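Local coordinates for putative iron-uptake ABC transport system,periplasmic iron-binding protein (Campylobacter jejuni, PDB 3E13) that binds ferric iron in the periplasm and probably delivers it to an ABC transporter for uptake, at residues N121-A126 with N157-A162; I134-A139 with K165-N170; A149-N154 with D227-H232. All coordinates share one frame; numbering follows the deposited sequence.

Contact 1 (N121-A126 with N157-A162); sequences NYEDLA and NKEAKA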
loop_
_atom_site.group_PDB
_atom_site.type_symbol
_atom_site.label_atom_id
_atom_site.label_comp_id
_atom_site.label_asym_id
_atom_site.label_seq_id
_atom_site.Cartn_x
_atom_site.Cartn_y
_atom_site.Cartn_z
ATOM N N ASN A 121 8.312 7.563 16.481
ATOM C CA ASN A 121 8.222 6.151 16.178
ATOM C C ASN A 121 6.758 5.730 16.135
ATOM O O ASN A 121 5.933 6.394 16.732
ATOM C CB ASN A 121 8.909 5.366 17.300
ATOM C CG ASN A 121 10.381 5.761 17.452
ATOM O OD1 ASN A 121 11.124 5.772 16.477
ATOM N ND2 ASN A 121 10.798 6.117 18.678
ATOM N N TYR A 122 6.475 4.628 15.471
ATOM C CA TYR A 122 5.101 4.059 15.443
ATOM C C TYR A 122 4.567 3.939 16.833
ATOM O O TYR A 122 3.388 4.241 17.042
ATOM C CB TYR A 122 4.991 2.742 14.649
ATOM C CG TYR A 122 5.302 2.951 13.186
ATOM C CD1 TYR A 122 6.502 2.526 12.648
ATOM C CD2 TYR A 122 4.428 3.682 12.358
ATOM C CE1 TYR A 122 6.822 2.763 11.301
ATOM C CE2 TYR A 122 4.728 3.933 11.017
ATOM C CZ TYR A 122 5.933 3.432 10.487
ATOM O OH TYR A 122 6.270 3.743 9.223
ATOM N N GLU A 123 5.426 3.555 17.791
ATOM C CA GLU A 123 5.021 3.304 19.176
ATOM C C GLU A 123 4.367 4.538 19.782
ATOM O O GLU A 123 3.426 4.455 20.581
ATOM C CB GLU A 123 6.262 2.908 19.989
ATOM C CG GLU A 123 6.073 2.968 21.488
ATOM C CD GLU A 123 7.341 2.592 22.239
ATOM O OE1 GLU A 123 8.456 2.778 21.702
ATOM O OE2 GLU A 123 7.185 2.161 23.400
ATOM N N ASP A 124 4.842 5.694 19.378
ATOM C CA ASP A 124 4.390 6.938 19.977
ATOM C C ASP A 124 2.909 7.228 19.666
ATOM O O ASP A 124 2.240 7.943 20.407
ATOM C CB ASP A 124 5.279 8.087 19.515
ATOM C CG ASP A 124 6.709 7.950 19.957
ATOM O OD1 ASP A 124 6.937 7.401 21.068
ATOM O OD2 ASP A 124 7.688 8.396 19.256
ATOM N N LEU A 125 2.395 6.715 18.541
ATOM C CA LEU A 125 0.977 6.913 18.211
ATOM C C LEU A 125 0.029 6.400 19.287
ATOM O O LEU A 125 -1.131 6.839 19.343
ATOM C CB LEU A 125 0.616 6.217 16.916
ATOM C CG LEU A 125 1.296 6.795 15.674
ATOM C CD1 LEU A 125 1.233 5.741 14.562
ATOM C CD2 LEU A 125 0.570 8.037 15.249
ATOM N N ALA A 126 0.503 5.456 20.093
ATOM C CA ALA A 126 -0.296 4.774 21.125
ATOM C C ALA A 126 -0.125 5.394 22.541
ATOM O O ALA A 126 -0.771 4.947 23.501
ATOM C CB ALA A 126 0.057 3.313 21.152
ATOM N N ASN A 157 4.115 -9.692 19.701
ATOM C CA ASN A 157 2.667 -9.551 19.778
ATOM C C ASN A 157 2.110 -8.811 21.000
ATOM O O ASN A 157 0.990 -8.325 20.951
ATOM C CB ASN A 157 1.948 -10.905 19.536
ATOM C CG ASN A 157 2.279 -11.996 20.562
ATOM O OD1 ASN A 157 1.953 -13.189 20.336
ATOM N ND2 ASN A 157 2.927 -11.643 21.620
ATOM N N LYS A 158 2.896 -8.660 22.061
ATOM C CA LYS A 158 2.404 -7.903 23.208
ATOM C C LYS A 158 2.572 -6.432 22.970
ATOM O O LYS A 158 1.659 -5.636 23.267
ATOM C CB LYS A 158 3.046 -8.376 24.544
ATOM C CG LYS A 158 2.694 -9.824 24.892
ATOM C CD LYS A 158 3.260 -10.240 26.227
ATOM C CE LYS A 158 2.905 -11.628 26.580
ATOM N NZ LYS A 158 1.384 -11.840 26.649
ATOM N N GLU A 159 3.680 -6.003 22.382
ATOM C CA GLU A 159 3.764 -4.614 21.969
ATOM C C GLU A 159 2.692 -4.307 20.923
ATOM O O GLU A 159 2.061 -3.308 21.003
ATOM C CB GLU A 159 5.128 -4.305 21.357
ATOM C CG GLU A 159 5.277 -2.961 20.653
ATOM C CD GLU A 159 4.966 -1.755 21.518
ATOM O OE1 GLU A 159 4.483 -0.734 20.949
ATOM O OE2 GLU A 159 5.161 -1.846 22.755
ATOM N N ALA A 160 2.481 -5.211 19.972
ATOM C CA ALA A 160 1.421 -5.028 18.963
ATOM C C ALA A 160 0.047 -4.801 19.566
ATOM O O ALA A 160 -0.670 -3.898 19.129
ATOM C CB ALA A 160 1.378 -6.197 17.968
ATOM N N LYS A 161 -0.327 -5.590 20.574
ATOM C CA LYS A 161 -1.659 -5.466 21.154
ATOM C C LYS A 161 -1.730 -4.168 21.917
ATOM O O LYS A 161 -2.717 -3.460 21.839
ATOM C CB LYS A 161 -1.978 -6.639 22.067
ATOM C CG LYS A 161 -3.384 -6.599 22.584
ATOM C CD LYS A 161 -3.689 -7.843 23.387
ATOM C CE LYS A 161 -5.035 -7.698 24.068
ATOM N NZ LYS A 161 -5.327 -8.894 24.925
ATOM N N ALA A 162 -0.690 -3.840 22.686
ATOM C CA ALA A 162 -0.683 -2.586 23.414
ATOM C C ALA A 162 -0.777 -1.366 22.465
ATOM O O ALA A 162 -1.468 -0.384 22.770
ATOM C CB ALA A 162 0.517 -2.507 24.266
HETATM O O HOH W 1 2.831 1.240 21.669
#
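Glu123 and Glu159 face one another across a shallow surface contact; they touch directly, stem against carboxylate, and are also linked through a water. Glu123 stands extended, its CG anti to the backbone N (chi1 165°), whereas Glu159 bends at chi2 (57°) and crosses it at about a right angle. The bend carries Glu159 OE1 alongside the aliphatic stem of Glu123, 4.1 Å from Glu123 CG. The two carboxylate planes are turned 72° apart, and Glu123 OE2 lies 4.5 Å from Glu159 OE2. Two like charges at this spacing could raise the proton affinity of one of them, though both residues lie at the solvent side. Water 1 links the two segments: it donates to Glu159 OE1 at 2.7 Å and, weakly, to the carbonyl Glu123 O at 3.4 Å, so a backbone oxygen is linked to the opposing carboxylate.

The fold is that of a type II periplasmic binding protein. Here a turn with helical backbone angles, in the loop between strands 97-109 and 134-135, leans against the start of helix 157-170, on the outside of one lobe and away from the iron. From the same turn, Tyr122 O accepts a hydrogen bond from Trp163 NE1, and Leu125 packs on Trp163 and Val167 of the same helix.

The other touch is a van der Waals one. The methyl of Ala126 points toward the helix and comes within 4.3 Å of the carbonyl oxygen Ala162 O.

Bonds within the turn keep it compact. Asp124 N bonds to Asn121 O, and Asp124 OD2 in return takes Asn121 N at 3.0 Å, the N-H arriving from above the carboxylate plane; Asp124 OD1 forms a salt bridge with Lys127.

Contact 2 (I134-A139 with K165-N170); sequences IVMRSA and KGVLEN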
loop_
_atom_site.group_PDB
_atom_site.type_symbol
_atom_site.label_atom_id
_atom_site.label_comp_id
_atom_site.label_asym_id
_atom_site.label_seq_id
_atom_site.Cartn_x
_atom_site.Cartn_y
_atom_site.Cartn_z
ATOM N N ILE A 134 -4.979 11.723 17.129
ATOM C CA ILE A 134 -4.566 10.831 16.021
ATOM C C ILE A 134 -5.770 10.461 15.182
ATOM O O ILE A 134 -6.849 10.238 15.722
ATOM C CB ILE A 134 -3.962 9.538 16.591
ATOM C CG1 ILE A 134 -2.894 9.829 17.642
ATOM C CG2 ILE A 134 -3.432 8.632 15.470
ATOM C CD1 ILE A 134 -1.796 10.556 17.145
ATOM N N VAL A 135 -5.604 10.325 13.857
ATOM C CA VAL A 135 -6.603 9.678 13.014
ATOM C C VAL A 135 -5.947 8.565 12.168
ATOM O O VAL A 135 -4.812 8.702 11.699
ATOM C CB VAL A 135 -7.382 10.677 12.093
ATOM C CG1 VAL A 135 -8.343 11.527 12.938
ATOM C CG2 VAL A 135 -6.441 11.607 11.349
ATOM N N MET A 136 -6.697 7.494 11.965
ATOM C CA MET A 136 -6.283 6.373 11.167
ATOM C C MET A 136 -7.535 5.745 10.631
ATOM O O MET A 136 -8.556 5.719 11.312
ATOM C CB MET A 136 -5.501 5.361 11.997
ATOM C CG MET A 136 -4.877 4.246 11.148
ATOM S SD MET A 136 -3.803 3.152 12.124
ATOM C CE MET A 136 -4.942 1.903 12.588
ATOM N N ARG A 137 -7.440 5.225 9.424
ATOM C CA ARG A 137 -8.536 4.478 8.820
ATOM C C ARG A 137 -8.779 3.137 9.509
ATOM O O ARG A 137 -8.034 2.697 10.405
ATOM C CB ARG A 137 -8.253 4.259 7.370
ATOM C CG ARG A 137 -7.210 3.230 7.052
ATOM C CD ARG A 137 -6.805 3.219 5.638
ATOM N NE ARG A 137 -7.907 2.902 4.727
ATOM C CZ ARG A 137 -7.894 3.108 3.414
ATOM N NH1 ARG A 137 -6.847 3.682 2.803
ATOM N NH2 ARG A 137 -8.932 2.773 2.691
ATOM N N SER A 138 -9.834 2.469 9.047
ATOM C CA SER A 138 -10.239 1.210 9.648
ATOM C C SER A 138 -9.105 0.219 9.787
ATOM O O SER A 138 -8.239 0.120 8.935
ATOM C CB SER A 138 -11.319 0.561 8.794
ATOM O OG SER A 138 -11.828 -0.596 9.464
ATOM N N ALA A 139 -9.160 -0.530 10.874
ATOM C CA ALA A 139 -8.303 -1.697 11.078
ATOM C C ALA A 139 -8.471 -2.782 10.032
ATOM O O ALA A 139 -7.583 -3.627 9.853
ATOM C CB ALA A 139 -8.587 -2.291 12.472
ATOM N N LYS A 165 -4.403 -1.121 21.019
ATOM C CA LYS A 165 -5.280 -0.614 22.056
ATOM C C LYS A 165 -5.128 0.880 22.269
ATOM O O LYS A 165 -6.138 1.618 22.333
ATOM C CB LYS A 165 -5.066 -1.415 23.356
ATOM C CG LYS A 165 -5.871 -0.927 24.563
ATOM C CD LYS A 165 -5.657 -1.837 25.788
ATOM C CE LYS A 165 -6.427 -1.309 27.031
ATOM N NZ LYS A 165 -5.745 -1.623 28.313
ATOM N N GLY A 166 -3.877 1.350 22.303
ATOM C CA GLY A 166 -3.611 2.744 22.521
ATOM C C GLY A 166 -4.028 3.603 21.341
ATOM O O GLY A 166 -4.579 4.680 21.500
ATOM N N VAL A 167 -3.721 3.155 20.125
ATOM C CA VAL A 167 -4.179 3.829 18.923
ATOM C C VAL A 167 -5.703 3.971 18.917
ATOM O O VAL A 167 -6.233 5.074 18.700
ATOM C CB VAL A 167 -3.685 3.092 17.679
ATOM C CG1 VAL A 167 -4.396 3.592 16.430
ATOM C CG2 VAL A 167 -2.154 3.316 17.540
ATOM N N LEU A 168 -6.410 2.898 19.242
ATOM C CA LEU A 168 -7.869 2.926 19.293
ATOM C C LEU A 168 -8.314 3.991 20.282
ATOM O O LEU A 168 -9.202 4.806 19.986
ATOM C CB LEU A 168 -8.441 1.604 19.719
ATOM C CG LEU A 168 -9.970 1.505 19.712
ATOM C CD1 LEU A 168 -10.536 1.866 18.358
ATOM C CD2 LEU A 168 -10.344 0.074 20.119
ATOM N N GLU A 169 -7.722 3.987 21.462
ATOM C CA GLU A 169 -8.115 4.917 22.514
ATOM C C GLU A 169 -7.853 6.362 22.116
ATOM O O GLU A 169 -8.591 7.257 22.517
ATOM C CB GLU A 169 -7.396 4.588 23.829
ATOM C CG GLU A 169 -7.661 5.656 24.891
ATOM C CD GLU A 169 -7.424 5.212 26.321
ATOM O OE1 GLU A 169 -6.776 4.159 26.553
ATOM O OE2 GLU A 169 -7.894 5.968 27.213
ATOM N N ASN A 170 -6.794 6.580 21.337
ATOM C CA ASN A 170 -6.348 7.899 20.939
ATOM C C ASN A 170 -7.041 8.513 19.746
ATOM O O ASN A 170 -6.825 9.675 19.483
ATOM C CB ASN A 170 -4.840 7.853 20.616
ATOM C CG ASN A 170 -3.952 7.748 21.838
ATOM O OD1 ASN A 170 -2.700 7.590 21.696
ATOM N ND2 ASN A 170 -4.523 7.882 23.039
#
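The amide of Asn170, the one flat group among the touching residues, is not what meets Ile134; the pair meets through aliphatic carbon instead. Asn170 CB lies 4.1 Å from Ile134 CG1, with the two side chains side by side and pointing the same way. Ile134 carries CG1 beside its backbone N (chi1 -50°), which turns this branch to the helix. The backbones are close as well: Ile134 CA and Asn170 CA are 6.0 Å apart, and Ile134 N is 3.6 Å from Asn170 O.

A second, purely apolar touch lies further along. Met136 is fully stretched through its first two torsions (chi1 -172°, chi2 174°), and this reach brings its terminal methyl CE to within 4.2 Å of Val167 CG1, one helical turn before Asn170. All four touching residues are buried.

The arrangement joins a short strand to the C-terminal end of helix 157-170 in the alpha/beta lobe of the binding protein. Strand 134-135 runs parallel to strand 193-197, with Val135 bonded through its backbone to Phe193 and Val195. The Val135 side chain points away from helix 157-170 and touches Gln182 and Gln185 of helix 179-188, while Met136 also packs on Ser144 of helix 142-155 and Tyr312 of helix 305-315.

Contact 3 (A149-N154 with D227-H232); sequences ASIIAN and DNRGTH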
loop_
_atom_site.group_PDB
_atom_site.type_symbol
_atom_site.label_atom_id
_atom_site.label_comp_id
_atom_site.label_asym_id
_atom_site.label_seq_id
_atom_site.Cartn_x
_atom_site.Cartn_y
_atom_site.Cartn_z
ATOM N N ALA A 149 0.953 -5.947 11.410
ATOM C CA ALA A 149 1.766 -7.140 11.155
ATOM C C ALA A 149 3.264 -6.822 11.230
ATOM O O ALA A 149 4.032 -7.614 11.757
ATOM C CB ALA A 149 1.407 -7.758 9.840
ATOM N N SER A 150 3.649 -5.663 10.717
ATOM C CA SER A 150 5.061 -5.240 10.815
ATOM C C SER A 150 5.513 -4.988 12.236
ATOM O O SER A 150 6.693 -5.223 12.580
ATOM C CB SER A 150 5.364 -4.007 9.941
ATOM O OG SER A 150 4.955 -2.788 10.481
ATOM N N ILE A 151 4.620 -4.455 13.062
ATOM C CA ILE A 151 4.916 -4.246 14.488
ATOM C C ILE A 151 5.063 -5.591 15.226
ATOM O O ILE A 151 5.941 -5.769 16.084
ATOM C CB ILE A 151 3.863 -3.334 15.085
ATOM C CG1 ILE A 151 3.992 -1.939 14.463
ATOM C CG2 ILE A 151 4.020 -3.222 16.575
ATOM C CD1 ILE A 151 2.791 -0.994 14.787
ATOM N N ILE A 152 4.174 -6.556 14.928
ATOM C CA ILE A 152 4.334 -7.902 15.450
ATOM C C ILE A 152 5.703 -8.438 15.062
ATOM O O ILE A 152 6.450 -8.979 15.877
ATOM C CB ILE A 152 3.235 -8.875 14.988
ATOM C CG1 ILE A 152 1.859 -8.431 15.461
ATOM C CG2 ILE A 152 3.559 -10.266 15.492
ATOM C CD1 ILE A 152 0.696 -9.152 14.760
ATOM N N ALA A 153 6.031 -8.327 13.788
ATOM C CA ALA A 153 7.264 -8.910 13.299
ATOM C C ALA A 153 8.506 -8.267 13.961
ATOM O O ALA A 153 9.492 -8.974 14.260
ATOM C CB ALA A 153 7.343 -8.795 11.787
ATOM N N ASN A 154 8.445 -6.968 14.224
ATOM C CA ASN A 154 9.593 -6.246 14.731
ATOM C C ASN A 154 9.663 -6.274 16.281
ATOM O O ASN A 154 10.747 -6.505 16.850
ATOM C CB ASN A 154 9.588 -4.802 14.258
ATOM C CG ASN A 154 10.188 -4.644 12.908
ATOM O OD1 ASN A 154 11.342 -5.096 12.668
ATOM N ND2 ASN A 154 9.442 -4.034 11.982
ATOM N N ASP A 227 15.403 7.024 14.080
ATOM C CA ASP A 227 16.489 6.810 15.053
ATOM C C ASP A 227 16.811 5.340 15.248
ATOM O O ASP A 227 17.766 5.005 15.976
ATOM C CB ASP A 227 16.169 7.450 16.413
ATOM C CG ASP A 227 15.882 8.934 16.331
ATOM O OD1 ASP A 227 16.669 9.639 15.700
ATOM O OD2 ASP A 227 14.869 9.453 16.888
ATOM N N ASN A 228 16.042 4.438 14.611
ATOM C CA ASN A 228 16.222 3.022 14.861
ATOM C C ASN A 228 16.014 2.236 13.557
ATOM O O ASN A 228 16.825 2.362 12.648
ATOM C CB ASN A 228 15.392 2.556 16.077
ATOM C CG ASN A 228 13.954 3.082 16.076
ATOM O OD1 ASN A 228 13.611 4.108 16.731
ATOM N ND2 ASN A 228 13.097 2.332 15.427
ATOM N N ARG A 229 14.917 1.491 13.436
ATOM C CA ARG A 229 14.753 0.536 12.352
ATOM C C ARG A 229 14.318 1.104 11.003
ATOM O O ARG A 229 14.462 0.431 9.973
ATOM C CB ARG A 229 13.788 -0.567 12.806
ATOM C CG ARG A 229 12.329 -0.175 12.984
ATOM C CD ARG A 229 11.435 -1.344 13.176
ATOM N NE ARG A 229 10.014 -1.049 13.311
ATOM C CZ ARG A 229 9.313 -1.064 14.415
ATOM N NH1 ARG A 229 9.901 -1.252 15.594
ATOM N NH2 ARG A 229 7.992 -0.912 14.347
ATOM N N GLY A 230 13.821 2.343 10.992
ATOM C CA GLY A 230 13.311 2.989 9.795
ATOM C C GLY A 230 11.831 2.746 9.547
ATOM O O GLY A 230 11.124 2.014 10.274
ATOM N N THR A 231 11.379 3.393 8.482
ATOM C CA THR A 231 9.969 3.548 8.194
ATOM C C THR A 231 9.407 2.294 7.507
ATOM O O THR A 231 10.053 1.631 6.690
ATOM C CB THR A 231 9.864 4.817 7.284
ATOM O OG1 THR A 231 10.180 6.007 8.057
ATOM C CG2 THR A 231 8.438 4.970 6.690
ATOM N N HIS A 232 8.130 2.024 7.798
ATOM C CA HIS A 232 7.369 0.951 7.177
ATOM C C HIS A 232 7.160 1.163 5.678
ATOM O O HIS A 232 6.628 2.159 5.260
ATOM C CB HIS A 232 6.005 0.825 7.852
ATOM C CG HIS A 232 5.183 -0.316 7.340
ATOM N ND1 HIS A 232 3.986 -0.162 6.648
ATOM C CD2 HIS A 232 5.411 -1.637 7.407
ATOM C CE1 HIS A 232 3.505 -1.365 6.356
ATOM N NE2 HIS A 232 4.338 -2.275 6.820
HETATM O O HOH W 2 7.169 -1.624 11.752
#
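Ser150 and Asn154, one turn apart on helix 142-155, face a loop without regular structure, with Ser150 CA 7.5 Å from His232 CA and Asn154 CA 8.8 Å from Arg229 CA, so side chains and a water bridge the gap. This is the periplasmic binding protein fold at the point where the loop leads into strand 233-241; helix 142-155 carries the iron ligand Tyr143 near its other end.

Asn154 and Arg229 form the main pair. They come from opposite directions, and the amide lies stacked on the guanidinium with the planes 20° apart. Asn154 CB sits 3.7 Å above the guanidinium plane, over its centre. On the same face Asn154 ND2 is 3.3 Å from Arg229 NE, but both are donors, so this is stacking contact rather than a bond. Each also has a partner outside the pair: Asn154 ND2 bonds to Asp294 OD1, and Arg229 NH1 forms a salt bridge with Asp155. Arg229 reaches the helix through a chain extended from CG to NE. Ile151 adds a van der Waals touch, crossing the arginine at about a right angle with CG1 4.1 Å from Arg229 NH2.

At the other end the hydroxymethyl group of Ser150 rests obliquely against the His232 imidazole. Its OG lies between the backbone N and the carbonyl carbon (chi1 79°), a position from which it bonds back to Leu147 O. Ile301 of helix 298-302 touches both Ser150 and His232.

Water 2 links helix and loop, also taking a weak bond from Asn154 ND2. It donates to Ser150 OG at 2.8 Å and accepts from Arg229 NH2, likewise at 2.8 Å.

In the fold
All three contacts belong to one lobe of the binding protein. Contacts 1 and 2 share helix 157-170, their centres 11 Å apart; Ala126 CB lies 3.9 Å from Val167 N, and Leu125 O the same distance from Ile134 CG1. Contact 3 has its centre 10 Å from that of contact 1, joined by a probable hydrogen bond of 2.9 Å between Tyr122 OH and His232 N and by Ala160 packing on Ile152. Contacts 2 and 3 do not touch. The ferric ion, held by His11, Tyr12, Tyr143, Tyr199 and Tyr200, is about 12 Å from the His232 side chain and about 13 Å from that of Met136.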